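Local structure of Sca-family protein (Rickettsia rickettsii, 4LQ8) at residues A[78-83]-A[138-143]; A[86-91]-A[129-134]; A[169-174]-A[222-227]; A[194-199]-A[239-244]. The protein is a rickettsial surface cell antigen linked to cell adhesion, probably acting on host cells, of which this chain is the N-terminal head part. All coordinates share one frame; numbering follows the deposited sequence.

Interaction 1: residues A[78-83]-A[138-143]; sequences KDNLIE and KKKLES
Asn80 meets Lys140 and Leu141 where two roughly antiparallel helices pack side by side, helix 64-90 and helix 135-155, in the helical part of this head region. The backbones come closest at Asn80 and Leu141, whose CA atoms are 7.2 Å apart, yet no hydrogen bond joins the two segments. Asn80 does nearly all the work on its side. Its CG stands beside the backbone N, opposite the carbonyl carbon (chi1 -70°), which carries the amide into the groove between the helices. There OD1 lies over the aliphatic part of Lys140, 3.9 Å from CD of that lysine and 4.1 Å from its CB, the two side chains slanting past one another. The other end of the amide is turned back to its own helix, where ND2 makes a weak hydrogen bond to Pro76 O. Lys140 offers only methylenes here: its chain runs straight as far as CE and then bends at chi4 (80°), taking the ammonium group away from the amide. On the deeper side Leu141 sends CD2 to 4.1 Å from Asn80 CB. Leu137 and Ile144 of helix 135-155 also touch the Asn80 side chain, one turn to either side along that helix. Farther round helix 135-155 a Lys138-Glu142 salt bridge staples one turn; the other carboxylate oxygen, Glu142 OE1, takes the backbone N-H of Gly298. Lys138 NZ sits 2.8 Å from Glu142 OE2, on the anti side of the carboxylate and 15° out of its plane.

Interaction 2: residues A[86-91]-A[129-134]; sequences LKDLAA and DKALEK
Asp88 and Lys134 reach toward each other from opposite directions and form a salt bridge, with Lys134 NZ 2.9 Å from Asp88 OD2. The ammonium group comes from above the carboxylate plane, 45° out of it, and its neighbour CE rests against the other oxygen, 3.4 Å from Asp88 OD1. That second oxygen has its own partner one turn back, the side-chain amide of Gln84, so the carboxylate is held at both ends. Packing is tightest under OD2, which lies 3.4 Å from Ala131 CA and 3.7 Å from Ala131 CB; the small alanine lets the two backbones draw to 7.0 Å between the CA atoms of Asp88 and Ala131. This is a junction of helix ends: the last turns of helix 64-90 face the end of helix 125-132, and Lys134 takes the N-cap position of helix 135-155. Bends at chi2 (-79°) and chi4 fold the Lys134 chain back over the end of the helix it has just left, where NZ also donates to Lys130 O over 2.8 Å. This bond too arrives from above the carbonyl plane. With a carboxylate and a helix-end carbonyl both beside it, the ammonium probably keeps its charge comfortably. The outer side is looser. Lys130 starts toward Asp88, its CB 4.5 Å from OD2, but the rest of its extended chain leads away and the residue is exposed.

Interaction 3: residues A[169-174]-A[222-227]; sequences VQWENH and REIDFP
On one face of the six-stranded antiparallel sheet, the indole of Trp171, just before edge strand 172-173, reaches inward to Ile224 and Arg222 of strand 215-224. Backbone plays no part, the nearest CA atoms (Trp171 and Ile224) being 11.7 Å apart; the big side chain spans the gap. The tip of the isoleucine comes up obliquely to its benzene end, Trp171 CZ2 lying 3.8 Å from Ile224 CD1. Behind it Val169 CG1 covers one face of the indole near the rim, 3.5 Å above the ring plane. The same Ile224 CD1 also lies over a face of the Arg222 guanidinium, so one methyl serves both flat groups. Arg222 turns CG into the position between backbone N and carbonyl carbon (chi1 68°) and then runs extended, which brings NH1 to 4.2 Å from Trp171 NE1. The two planes are 65° apart, and NE1 lies at the guanidinium's edge. Both nitrogens share an acid, which probably accounts for their closeness: Asp32 OD2 accepts from Trp171 NE1 and pairs with Arg222 NH1, which also bridges to Glu198. Such a buried ionic cluster would probably keep the arginine charged. Met241 of strand 236-245 touches both Trp171 and Ile224, so the indole is wedged between the two sheets, its ring laid across neighbouring strands in the manner of face-to-face beta-sheet packing.

Interaction 4: residues A[194-199]-A[239-244]; sequences CTLNET and LSMVAL
Strands 192-201 and 236-245 run in nearly the same direction here but in different sheets, with the CA atoms of Leu196 and Leu239, the nearest across the gap, 10.3 Å apart. At that separation only side chains can meet. Leu196 and Leu239 reach for each other tip to tip: Leu196 CD1 is 3.8 Å from Leu239 CD1 and equally 3.8 Å from Leu239 CD2, so it fits against both branches. The second Leu196 branch adds a further touch, CD2 lying 4.0 Å from Leu239 CD1. Met241, two residues on and thus on the same face of its strand, brings up the flank. A bend at chi2 (-61°) followed by an extended chi3 (-179°) swings its terminal methyl back alongside the leucines, and CE ends 3.9 Å from Leu196 CD1. All three residues are buried, and the contact is purely apolar. Polar groups lie close by: Glu198, next inward-facing residue on its strand, turns its carboxylate to Arg222 and Arg181. Leu196 is hemmed in by Thr183 and Val185 of strand 180-186, while Leu239 rests on Tyr263 of strand 258-265 and Met241 on Ile224 of strand 215-224. Strand 236-245 is thus sandwiched: its other face turns to helix 135-155, where Ser240 OG is hydrogen-bonded to His153.

In the fold
From the N terminus, helix 64-90 supplies the first partner of both interactions 1 and 2. The chain passes through helix 95-111, returns at 129-134 to close interaction 2, and one helix later closes interaction 1 around it, so the second is nested in the first. They touch through Leu81, which packs on Ala131 and Leu132. The beta part follows: 169-174, 194-199, 222-227 and 239-244 alternate, so interactions 3 and 4 cross. Their centres lie only 4 Å apart, joined by Arg222 to Glu198, and together they tie the six-stranded sheet to strand 236-245 of the mixed sheet. Helix 135-155, which carries one side of interaction 1, also reaches strand 236-245 of interaction 4.

Interaction 1: residues A[78-83]-A[138-143]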
# COMPACT_ATOMS: atom_id res chain seq x y z
N LYS A 78 -8.81 4.32 7.38
CA LYS A 78 -9.78 3.68 8.26
C LYS A 78 -10.77 4.70 8.81
O LYS A 78 -11.95 4.41 8.83
CB LYS A 78 -9.06 3.03 9.46
CG LYS A 78 -8.29 1.77 9.11
CD LYS A 78 -7.67 1.22 10.37
CE LYS A 78 -6.85 -0.02 10.10
NZ LYS A 78 -6.15 -0.47 11.33
N ASP A 79 -10.29 5.89 9.22
CA ASP A 79 -11.15 6.93 9.81
C ASP A 79 -12.15 7.50 8.81
O ASP A 79 -13.33 7.63 9.15
CB ASP A 79 -10.32 8.05 10.45
CG ASP A 79 -9.48 7.63 11.64
OD1 ASP A 79 -9.75 6.53 12.20
OD2 ASP A 79 -8.57 8.40 12.02
N ASN A 80 -11.71 7.81 7.58
CA ASN A 80 -12.62 8.28 6.55
C ASN A 80 -13.61 7.19 6.17
O ASN A 80 -14.78 7.49 5.99
CB ASN A 80 -11.89 8.81 5.33
CG ASN A 80 -11.19 10.08 5.63
OD1 ASN A 80 -11.81 11.12 5.79
ND2 ASN A 80 -9.88 10.04 5.68
N LEU A 81 -13.15 5.92 6.11
CA LEU A 81 -14.00 4.77 5.80
C LEU A 81 -15.10 4.59 6.86
O LEU A 81 -16.26 4.42 6.51
CB LEU A 81 -13.15 3.50 5.66
CG LEU A 81 -13.86 2.15 5.50
CD1 LEU A 81 -14.83 2.14 4.31
CD2 LEU A 81 -12.82 1.04 5.33
N ILE A 82 -14.74 4.63 8.15
CA ILE A 82 -15.70 4.51 9.25
C ILE A 82 -16.74 5.64 9.19
O ILE A 82 -17.93 5.36 9.36
CB ILE A 82 -14.97 4.41 10.62
CG1 ILE A 82 -14.23 3.04 10.75
CG2 ILE A 82 -15.92 4.68 11.81
CD1 ILE A 82 -15.09 1.81 10.68
N GLU A 83 -16.30 6.89 8.92
CA GLU A 83 -17.19 8.04 8.78
C GLU A 83 -18.22 7.77 7.69
O GLU A 83 -19.41 8.02 7.91
CB GLU A 83 -16.40 9.32 8.45
CG GLU A 83 -15.85 9.99 9.68
CD GLU A 83 -16.91 10.42 10.68
OE1 GLU A 83 -17.91 11.04 10.24
OE2 GLU A 83 -16.80 10.02 11.86
N LYS A 138 -13.93 8.02 -1.90
CA LYS A 138 -12.77 7.87 -2.76
C LYS A 138 -11.99 9.18 -2.91
O LYS A 138 -10.77 9.19 -2.76
CB LYS A 138 -13.18 7.30 -4.14
CG LYS A 138 -11.99 6.93 -5.01
CD LYS A 138 -11.21 5.74 -4.44
CE LYS A 138 -10.23 5.19 -5.44
NZ LYS A 138 -9.00 6.02 -5.45
N LYS A 139 -12.71 10.29 -3.12
CA LYS A 139 -12.16 11.64 -3.25
C LYS A 139 -11.34 12.00 -1.98
O LYS A 139 -10.21 12.48 -2.10
CB LYS A 139 -13.31 12.64 -3.47
CG LYS A 139 -12.90 14.11 -3.49
CD LYS A 139 -14.09 15.07 -3.29
CE LYS A 139 -14.02 15.83 -1.97
NZ LYS A 139 -14.63 15.07 -0.84
N LYS A 140 -11.91 11.71 -0.77
CA LYS A 140 -11.26 11.98 0.51
C LYS A 140 -9.99 11.13 0.65
O LYS A 140 -8.93 11.66 0.98
CB LYS A 140 -12.20 11.68 1.70
CG LYS A 140 -13.41 12.59 1.76
CD LYS A 140 -14.25 12.31 2.99
CE LYS A 140 -15.38 13.32 3.11
NZ LYS A 140 -16.52 12.99 2.25
N LEU A 141 -10.09 9.83 0.36
CA LEU A 141 -8.94 8.93 0.45
C LEU A 141 -7.80 9.41 -0.44
O LEU A 141 -6.66 9.50 0.01
CB LEU A 141 -9.33 7.48 0.11
CG LEU A 141 -10.33 6.83 1.08
CD1 LEU A 141 -10.71 5.46 0.60
CD2 LEU A 141 -9.76 6.75 2.49
N GLU A 142 -8.14 9.80 -1.68
CA GLU A 142 -7.15 10.29 -2.64
C GLU A 142 -6.37 11.51 -2.13
O GLU A 142 -5.14 11.51 -2.24
CB GLU A 142 -7.79 10.56 -4.00
CG GLU A 142 -8.23 9.28 -4.70
CD GLU A 142 -8.86 9.46 -6.07
OE1 GLU A 142 -8.72 10.56 -6.64
OE2 GLU A 142 -9.47 8.49 -6.58
N SER A 143 -7.06 12.54 -1.60
CA SER A 143 -6.35 13.73 -1.15
C SER A 143 -5.49 13.45 0.08
O SER A 143 -4.40 13.98 0.16
CB SER A 143 -7.30 14.92 -0.92
OG SER A 143 -7.98 14.77 0.31

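Interaction 2: residues A[86-91]-A[129-134]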
# COMPACT_ATOMS: atom_id res chain seq x y z
N LEU A 86 -20.70 5.13 8.92
CA LEU A 86 -21.65 5.79 9.83
C LEU A 86 -22.69 6.60 9.08
O LEU A 86 -23.86 6.59 9.47
CB LEU A 86 -20.95 6.65 10.90
CG LEU A 86 -20.08 5.86 11.94
CD1 LEU A 86 -19.34 6.84 12.85
CD2 LEU A 86 -20.92 4.89 12.78
N LYS A 87 -22.29 7.29 7.99
CA LYS A 87 -23.24 8.04 7.16
C LYS A 87 -24.19 7.07 6.45
O LYS A 87 -25.39 7.31 6.43
CB LYS A 87 -22.52 8.93 6.12
CG LYS A 87 -21.86 10.17 6.71
CD LYS A 87 -21.18 10.99 5.63
CE LYS A 87 -19.75 10.56 5.38
NZ LYS A 87 -19.12 11.41 4.34
N ASP A 88 -23.65 5.98 5.87
CA ASP A 88 -24.44 4.97 5.17
C ASP A 88 -25.50 4.34 6.07
O ASP A 88 -26.61 4.07 5.60
CB ASP A 88 -23.54 3.88 4.57
CG ASP A 88 -22.68 4.30 3.39
OD1 ASP A 88 -22.80 5.46 2.94
OD2 ASP A 88 -21.93 3.44 2.87
N LEU A 89 -25.20 4.16 7.37
CA LEU A 89 -26.10 3.59 8.37
C LEU A 89 -27.39 4.41 8.53
O LEU A 89 -28.44 3.85 8.84
CB LEU A 89 -25.40 3.41 9.74
CG LEU A 89 -24.32 2.33 9.87
CD1 LEU A 89 -23.75 2.33 11.27
CD2 LEU A 89 -24.84 0.93 9.48
N ALA A 90 -27.31 5.73 8.27
CA ALA A 90 -28.48 6.62 8.32
C ALA A 90 -29.47 6.32 7.18
O ALA A 90 -30.67 6.51 7.35
CB ALA A 90 -28.04 8.07 8.27
N ALA A 91 -28.97 5.80 6.05
CA ALA A 91 -29.78 5.44 4.88
C ALA A 91 -30.33 4.00 4.92
O ALA A 91 -30.97 3.56 3.96
CB ALA A 91 -28.97 5.65 3.60
N ASP A 129 -17.61 -2.71 1.99
CA ASP A 129 -17.73 -2.72 0.52
C ASP A 129 -18.65 -1.66 -0.01
O ASP A 129 -18.31 -1.04 -1.01
CB ASP A 129 -18.13 -4.11 -0.01
CG ASP A 129 -17.02 -5.14 0.09
OD1 ASP A 129 -15.87 -4.76 0.40
OD2 ASP A 129 -17.32 -6.34 -0.11
N LYS A 130 -19.82 -1.45 0.63
CA LYS A 130 -20.76 -0.42 0.19
C LYS A 130 -20.21 1.00 0.41
O LYS A 130 -20.51 1.90 -0.38
CB LYS A 130 -22.14 -0.58 0.87
CG LYS A 130 -22.99 -1.68 0.24
CD LYS A 130 -24.29 -1.89 1.03
CE LYS A 130 -25.16 -2.97 0.44
NZ LYS A 130 -26.48 -3.04 1.11
N ALA A 131 -19.43 1.21 1.49
CA ALA A 131 -18.84 2.53 1.76
C ALA A 131 -17.71 2.81 0.75
O ALA A 131 -17.64 3.93 0.24
CB ALA A 131 -18.30 2.59 3.18
N LEU A 132 -16.88 1.79 0.44
CA LEU A 132 -15.75 1.88 -0.49
C LEU A 132 -16.12 2.21 -1.94
O LEU A 132 -15.27 2.70 -2.68
CB LEU A 132 -14.88 0.60 -0.44
CG LEU A 132 -13.94 0.44 0.77
CD1 LEU A 132 -13.27 -0.92 0.75
CD2 LEU A 132 -12.90 1.57 0.86
N GLU A 133 -17.37 1.96 -2.34
CA GLU A 133 -17.85 2.28 -3.69
C GLU A 133 -18.40 3.72 -3.78
O GLU A 133 -18.84 4.12 -4.85
CB GLU A 133 -18.87 1.22 -4.19
CG GLU A 133 -20.20 1.26 -3.46
CD GLU A 133 -21.16 0.10 -3.68
OE1 GLU A 133 -20.68 -1.03 -3.93
OE2 GLU A 133 -22.38 0.32 -3.52
N LYS A 134 -18.37 4.50 -2.68
CA LYS A 134 -18.85 5.87 -2.71
C LYS A 134 -17.76 6.79 -3.27
O LYS A 134 -16.66 6.84 -2.70
CB LYS A 134 -19.35 6.38 -1.34
CG LYS A 134 -20.43 5.52 -0.65
CD LYS A 134 -21.82 5.74 -1.23
CE LYS A 134 -22.94 5.12 -0.40
NZ LYS A 134 -22.62 3.73 0.07

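Interaction 3: residues A[169-174]-A[222-227]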
# COMPACT_ATOMS: atom_id res chain seq x y z
N VAL A 169 15.80 5.05 -5.05
CA VAL A 169 16.30 3.68 -5.21
C VAL A 169 17.26 3.66 -6.41
O VAL A 169 16.96 4.25 -7.45
CB VAL A 169 15.14 2.64 -5.35
CG1 VAL A 169 15.67 1.25 -5.70
CG2 VAL A 169 14.32 2.58 -4.06
N GLN A 170 18.43 3.05 -6.25
CA GLN A 170 19.39 2.98 -7.35
C GLN A 170 19.25 1.63 -8.05
O GLN A 170 19.95 0.67 -7.70
CB GLN A 170 20.85 3.23 -6.88
CG GLN A 170 21.12 4.64 -6.32
CD GLN A 170 21.03 5.73 -7.37
OE1 GLN A 170 20.07 6.51 -7.41
NE2 GLN A 170 22.04 5.82 -8.23
N TRP A 171 18.29 1.55 -9.00
CA TRP A 171 18.04 0.34 -9.79
C TRP A 171 19.12 0.20 -10.84
O TRP A 171 19.46 1.16 -11.53
CB TRP A 171 16.69 0.42 -10.52
CG TRP A 171 15.49 0.39 -9.63
CD1 TRP A 171 14.65 1.43 -9.36
CD2 TRP A 171 14.96 -0.76 -8.95
NE1 TRP A 171 13.64 1.00 -8.53
CE2 TRP A 171 13.78 -0.34 -8.29
CE3 TRP A 171 15.37 -2.10 -8.81
CZ2 TRP A 171 13.03 -1.20 -7.47
CZ3 TRP A 171 14.61 -2.95 -8.02
CH2 TRP A 171 13.45 -2.50 -7.38
N GLU A 172 19.65 -1.02 -10.96
CA GLU A 172 20.65 -1.35 -11.97
C GLU A 172 20.00 -2.30 -12.95
O GLU A 172 19.35 -3.27 -12.54
CB GLU A 172 21.89 -1.98 -11.34
CG GLU A 172 22.75 -0.98 -10.58
CD GLU A 172 24.18 -1.44 -10.38
OE1 GLU A 172 25.07 -0.97 -11.12
OE2 GLU A 172 24.41 -2.29 -9.48
N ASN A 173 20.09 -1.95 -14.24
CA ASN A 173 19.56 -2.75 -15.34
C ASN A 173 20.31 -4.07 -15.36
O ASN A 173 21.53 -4.08 -15.17
CB ASN A 173 19.78 -2.03 -16.67
CG ASN A 173 19.09 -0.70 -16.78
OD1 ASN A 173 17.86 -0.61 -16.74
ND2 ASN A 173 19.86 0.36 -16.95
N HIS A 174 19.57 -5.18 -15.56
CA HIS A 174 20.15 -6.51 -15.65
C HIS A 174 21.05 -6.58 -16.88
O HIS A 174 20.75 -5.96 -17.91
CB HIS A 174 19.07 -7.59 -15.69
CG HIS A 174 19.54 -8.94 -15.28
ND1 HIS A 174 20.27 -9.75 -16.15
CD2 HIS A 174 19.34 -9.62 -14.12
CE1 HIS A 174 20.49 -10.88 -15.49
NE2 HIS A 174 19.96 -10.84 -14.26
N ARG A 222 5.03 -3.24 -13.72
CA ARG A 222 6.15 -3.92 -13.09
C ARG A 222 5.69 -4.62 -11.83
O ARG A 222 4.63 -4.29 -11.25
CB ARG A 222 7.30 -2.94 -12.78
CG ARG A 222 6.90 -1.94 -11.67
CD ARG A 222 8.03 -1.08 -11.21
NE ARG A 222 7.54 -0.05 -10.29
CZ ARG A 222 8.34 0.72 -9.57
NH1 ARG A 222 9.66 0.56 -9.63
NH2 ARG A 222 7.84 1.66 -8.78
N GLU A 223 6.48 -5.57 -11.38
CA GLU A 223 6.22 -6.23 -10.11
C GLU A 223 7.54 -6.40 -9.38
O GLU A 223 8.54 -6.78 -9.98
CB GLU A 223 5.48 -7.57 -10.29
CG GLU A 223 6.20 -8.57 -11.17
CD GLU A 223 5.36 -9.78 -11.54
OE1 GLU A 223 5.72 -10.90 -11.13
OE2 GLU A 223 4.31 -9.59 -12.19
N ILE A 224 7.53 -6.11 -8.08
CA ILE A 224 8.74 -6.27 -7.27
C ILE A 224 8.58 -7.47 -6.35
O ILE A 224 7.53 -7.65 -5.74
CB ILE A 224 9.14 -4.95 -6.55
CG1 ILE A 224 9.54 -3.89 -7.59
CG2 ILE A 224 10.26 -5.20 -5.52
CD1 ILE A 224 9.45 -2.45 -7.12
N ASP A 225 9.61 -8.32 -6.30
CA ASP A 225 9.57 -9.51 -5.47
C ASP A 225 9.93 -9.17 -4.01
O ASP A 225 10.99 -9.52 -3.53
CB ASP A 225 10.46 -10.60 -6.07
CG ASP A 225 10.22 -12.00 -5.51
OD1 ASP A 225 9.14 -12.22 -4.92
OD2 ASP A 225 11.09 -12.87 -5.71
N PHE A 226 9.04 -8.46 -3.31
CA PHE A 226 9.29 -8.03 -1.92
C PHE A 226 9.57 -9.22 -1.00
O PHE A 226 8.81 -10.19 -1.05
CB PHE A 226 8.13 -7.19 -1.38
CG PHE A 226 7.84 -5.91 -2.12
CD1 PHE A 226 8.55 -4.74 -1.83
CD2 PHE A 226 6.85 -5.87 -3.10
CE1 PHE A 226 8.27 -3.55 -2.52
CE2 PHE A 226 6.59 -4.69 -3.79
CZ PHE A 226 7.29 -3.54 -3.49
N PRO A 227 10.65 -9.19 -0.19
CA PRO A 227 10.91 -10.33 0.71
C PRO A 227 9.88 -10.39 1.84
O PRO A 227 9.32 -9.36 2.22
CB PRO A 227 12.34 -10.09 1.21
CG PRO A 227 12.52 -8.62 1.13
CD PRO A 227 11.65 -8.12 0.01

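Interaction 4: residues A[194-199]-A[239-244]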
# COMPACT_ATOMS: atom_id res chain seq x y z
N CYS A 194 19.09 -7.40 1.66
CA CYS A 194 18.39 -8.14 0.60
C CYS A 194 18.73 -7.49 -0.74
O CYS A 194 19.29 -6.39 -0.78
CB CYS A 194 16.89 -8.11 0.84
SG CYS A 194 16.14 -6.50 0.47
N THR A 195 18.35 -8.15 -1.84
CA THR A 195 18.44 -7.60 -3.18
C THR A 195 17.01 -7.62 -3.70
O THR A 195 16.31 -8.62 -3.52
CB THR A 195 19.45 -8.34 -4.08
OG1 THR A 195 20.72 -8.34 -3.42
CG2 THR A 195 19.61 -7.67 -5.45
N LEU A 196 16.53 -6.49 -4.25
CA LEU A 196 15.16 -6.42 -4.75
C LEU A 196 15.16 -6.64 -6.25
O LEU A 196 15.99 -6.05 -6.95
CB LEU A 196 14.50 -5.06 -4.41
CG LEU A 196 14.38 -4.73 -2.90
CD1 LEU A 196 14.03 -3.27 -2.72
CD2 LEU A 196 13.33 -5.61 -2.23
N ASN A 197 14.29 -7.53 -6.73
CA ASN A 197 14.14 -7.82 -8.15
C ASN A 197 12.90 -7.12 -8.70
O ASN A 197 11.82 -7.31 -8.18
CB ASN A 197 14.03 -9.33 -8.40
CG ASN A 197 14.01 -9.69 -9.86
OD1 ASN A 197 15.02 -9.53 -10.58
ND2 ASN A 197 12.84 -10.09 -10.36
N GLU A 198 13.07 -6.32 -9.74
CA GLU A 198 11.97 -5.63 -10.41
C GLU A 198 11.80 -6.26 -11.81
O GLU A 198 12.72 -6.18 -12.63
CB GLU A 198 12.28 -4.13 -10.53
CG GLU A 198 11.17 -3.31 -11.17
CD GLU A 198 11.67 -2.04 -11.83
OE1 GLU A 198 12.41 -2.16 -12.84
OE2 GLU A 198 11.35 -0.94 -11.35
N THR A 199 10.62 -6.86 -12.07
CA THR A 199 10.30 -7.45 -13.36
C THR A 199 9.33 -6.52 -14.06
O THR A 199 8.27 -6.24 -13.51
CB THR A 199 9.68 -8.87 -13.20
OG1 THR A 199 10.56 -9.66 -12.41
CG2 THR A 199 9.42 -9.57 -14.56
N LEU A 239 10.62 0.83 2.20
CA LEU A 239 10.55 0.94 0.75
C LEU A 239 9.33 1.68 0.32
O LEU A 239 8.25 1.45 0.86
CB LEU A 239 10.52 -0.46 0.12
CG LEU A 239 11.65 -1.44 0.52
CD1 LEU A 239 11.38 -2.81 -0.08
CD2 LEU A 239 13.03 -0.90 0.07
N SER A 240 9.49 2.59 -0.66
CA SER A 240 8.39 3.37 -1.24
C SER A 240 8.49 3.24 -2.74
O SER A 240 9.37 3.85 -3.34
CB SER A 240 8.47 4.84 -0.82
OG SER A 240 8.19 5.02 0.56
N MET A 241 7.62 2.43 -3.34
CA MET A 241 7.61 2.16 -4.78
C MET A 241 6.45 2.89 -5.44
O MET A 241 5.29 2.65 -5.11
CB MET A 241 7.59 0.63 -5.05
CG MET A 241 8.77 -0.12 -4.38
SD MET A 241 10.43 0.40 -4.95
CE MET A 241 11.46 -0.70 -4.01
N VAL A 242 6.78 3.81 -6.33
CA VAL A 242 5.80 4.65 -7.00
C VAL A 242 4.87 3.84 -7.95
O VAL A 242 5.29 2.85 -8.57
CB VAL A 242 6.47 5.88 -7.70
CG1 VAL A 242 7.22 5.47 -8.98
CG2 VAL A 242 5.46 6.99 -7.97
N ALA A 243 3.62 4.27 -8.03
CA ALA A 243 2.61 3.72 -8.93
C ALA A 243 3.03 4.07 -10.36
O ALA A 243 3.68 5.10 -10.56
CB ALA A 243 1.27 4.37 -8.63
N LEU A 244 2.72 3.22 -11.33
CA LEU A 244 3.07 3.52 -12.72
C LEU A 244 1.80 3.81 -13.49
O LEU A 244 0.78 3.16 -13.24
CB LEU A 244 3.81 2.35 -13.40
CG LEU A 244 5.23 2.04 -12.94
CD1 LEU A 244 5.81 0.90 -13.77
CD2 LEU A 244 6.15 3.26 -13.04